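Side-chain contact in beta-lactamase/D-alanine Carboxypeptidase (PDB 3RJU), which probably hydrolyses beta-lactams or cleaves the terminal D-alanine from peptidoglycan peptides, as a serine enzyme of the beta-lactamase and penicillin-binding protein family: residues K334-N337 against M338-V342. Numbering follows the deposited sequence.
Sequences KFSN and MSDGV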
loop_
_atom_site.group_PDB
_atom_site.type_symbol
_atom_site.label_atom_id
_atom_site.label_comp_id
_atom_site.label_asym_id
_atom_site.label_seq_id
_atom_site.Cartn_x
_atom_site.Cartn_y
_atom_site.Cartn_z
ATOM N N LYS A 334 -6.298 -14.967 -9.833
ATOM C CA LYS A 334 -6.777 -14.929 -8.455
ATOM C C LYS A 334 -5.654 -14.404 -7.560
ATOM O O LYS A 334 -4.538 -14.916 -7.580
ATOM C CB LYS A 334 -7.205 -16.326 -7.971
ATOM C CG LYS A 334 -7.658 -16.367 -6.482
ATOM C CD LYS A 334 -7.881 -17.821 -6.007
ATOM C CE LYS A 334 -8.805 -17.944 -4.792
ATOM N NZ LYS A 334 -8.569 -16.944 -3.719
ATOM N N PHE A 335 -5.956 -13.367 -6.786
ATOM C CA PHE A 335 -4.931 -12.641 -6.041
ATOM C C PHE A 335 -4.092 -13.552 -5.169
ATOM O O PHE A 335 -2.845 -13.461 -5.153
ATOM C CB PHE A 335 -5.552 -11.553 -5.150
ATOM C CG PHE A 335 -4.519 -10.789 -4.374
ATOM C CD1 PHE A 335 -3.922 -9.644 -4.919
ATOM C CD2 PHE A 335 -4.100 -11.241 -3.124
ATOM C CE1 PHE A 335 -2.920 -8.966 -4.237
ATOM C CE2 PHE A 335 -3.118 -10.569 -2.419
ATOM C CZ PHE A 335 -2.528 -9.413 -2.963
ATOM N N SER A 336 -4.760 -14.411 -4.401
ATOM C CA SER A 336 -4.012 -15.206 -3.437
ATOM C C SER A 336 -3.133 -16.269 -4.096
ATOM O O SER A 336 -2.254 -16.814 -3.448
ATOM C CB SER A 336 -4.936 -15.827 -2.389
ATOM O OG SER A 336 -5.822 -16.737 -2.991
ATOM N N ASN A 337 -3.332 -16.537 -5.386
ATOM C CA ASN A 337 -2.399 -17.415 -6.098
ATOM C C ASN A 337 -1.056 -16.745 -6.352
ATOM O O ASN A 337 -0.064 -17.413 -6.673
ATOM C CB ASN A 337 -3.015 -17.931 -7.395
ATOM C CG ASN A 337 -4.066 -18.975 -7.125
ATOM O OD1 ASN A 337 -4.068 -19.564 -6.051
ATOM N ND2 ASN A 337 -4.969 -19.200 -8.072
HETATM N N MSE A 338 -1.030 -15.421 -6.228
HETATM C CA MSE A 338 0.213 -14.693 -6.252
HETATM C C MSE A 338 0.749 -14.543 -4.822
HETATM O O MSE A 338 1.887 -14.913 -4.546
HETATM C CB MSE A 338 0.003 -13.322 -6.890
HETATM C CG MSE A 338 1.256 -12.453 -6.908
HETATM SE SE MSE A 338 0.886 -10.662 -7.580
HETATM C CE MSE A 338 0.010 -9.955 -5.987
ATOM N N SER A 339 -0.075 -14.039 -3.901
ATOM C CA SER A 339 0.412 -13.785 -2.548
ATOM C C SER A 339 0.797 -15.052 -1.765
ATOM O O SER A 339 1.772 -15.034 -1.025
ATOM C CB SER A 339 -0.571 -12.914 -1.761
ATOM O OG SER A 339 -1.812 -13.571 -1.572
ATOM N N ASP A 340 0.063 -16.152 -1.944
ATOM C CA ASP A 340 0.443 -17.406 -1.284
ATOM C C ASP A 340 1.845 -17.842 -1.732
ATOM O O ASP A 340 2.654 -18.305 -0.919
ATOM C CB ASP A 340 -0.536 -18.537 -1.590
ATOM C CG ASP A 340 -1.847 -18.446 -0.806
ATOM O OD1 ASP A 340 -1.969 -17.654 0.175
ATOM O OD2 ASP A 340 -2.766 -19.216 -1.173
ATOM N N GLY A 341 2.135 -17.704 -3.027
ATOM C CA GLY A 341 3.447 -18.061 -3.544
ATOM C C GLY A 341 4.551 -17.201 -2.949
ATOM O O GLY A 341 5.625 -17.697 -2.603
ATOM N N VAL A 342 4.294 -15.899 -2.835
ATOM C CA VAL A 342 5.253 -15.013 -2.179
ATOM C C VAL A 342 5.496 -15.423 -0.721
ATOM O O VAL A 342 6.638 -15.460 -0.265
ATOM C CB VAL A 342 4.819 -13.531 -2.282
ATOM C CG1 VAL A 342 5.606 -12.656 -1.308
ATOM C CG2 VAL A 342 4.956 -13.031 -3.732
#
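The first turn of the C-terminal helix 336-349 is closed here, with the side chain of F335 set against M338 and S339, three and four residues on. F335 O grips two amides: S339 N, in the carbonyl plane at 3.1 Å with an N-H...O angle of 165°, makes the regular i to i+4 helical bond, whereas M338 N, 2.9 Å from F335 O, comes in from above that plane along a more bent path. The next bond follows from D340 N to S336 O, 2.8 Å. The F335 ring, its CG anti to the backbone N (chi1 -180°), points outward and forward, beside M338 and S339. Both neighbours meet it obliquely, M338 CE lying 3.6 Å from F335 CE1 and S339 OG 3.4 Å from F335 CE2. The M338 chain runs extended until chi3, 76°, turns the terminal methyl toward F335 CE1; methionine, here as selenomethionine, is flexible and apolar, suited to a buried place beside an aromatic. Serine is small enough for S339 to fit between the ring and the backbone, with OG 3.3 Å from S336 CA. On the outer side of the turn K334, extended until its last torsion, runs across the start of the helix, and NZ hydrogen-bonds S336 OG at 2.8 Å. D340, exposed, is 6.7 Å from K334 NZ at OD2, and may favour the lysine's charge weakly. The inner side of the helix lies on the antiparallel sheet: M338 rests on V325 and V327 of strand 321-328, F335 on I310 and S339 on Y312 of strand 309-316, while I17 of helix 6-20 adjoins M338.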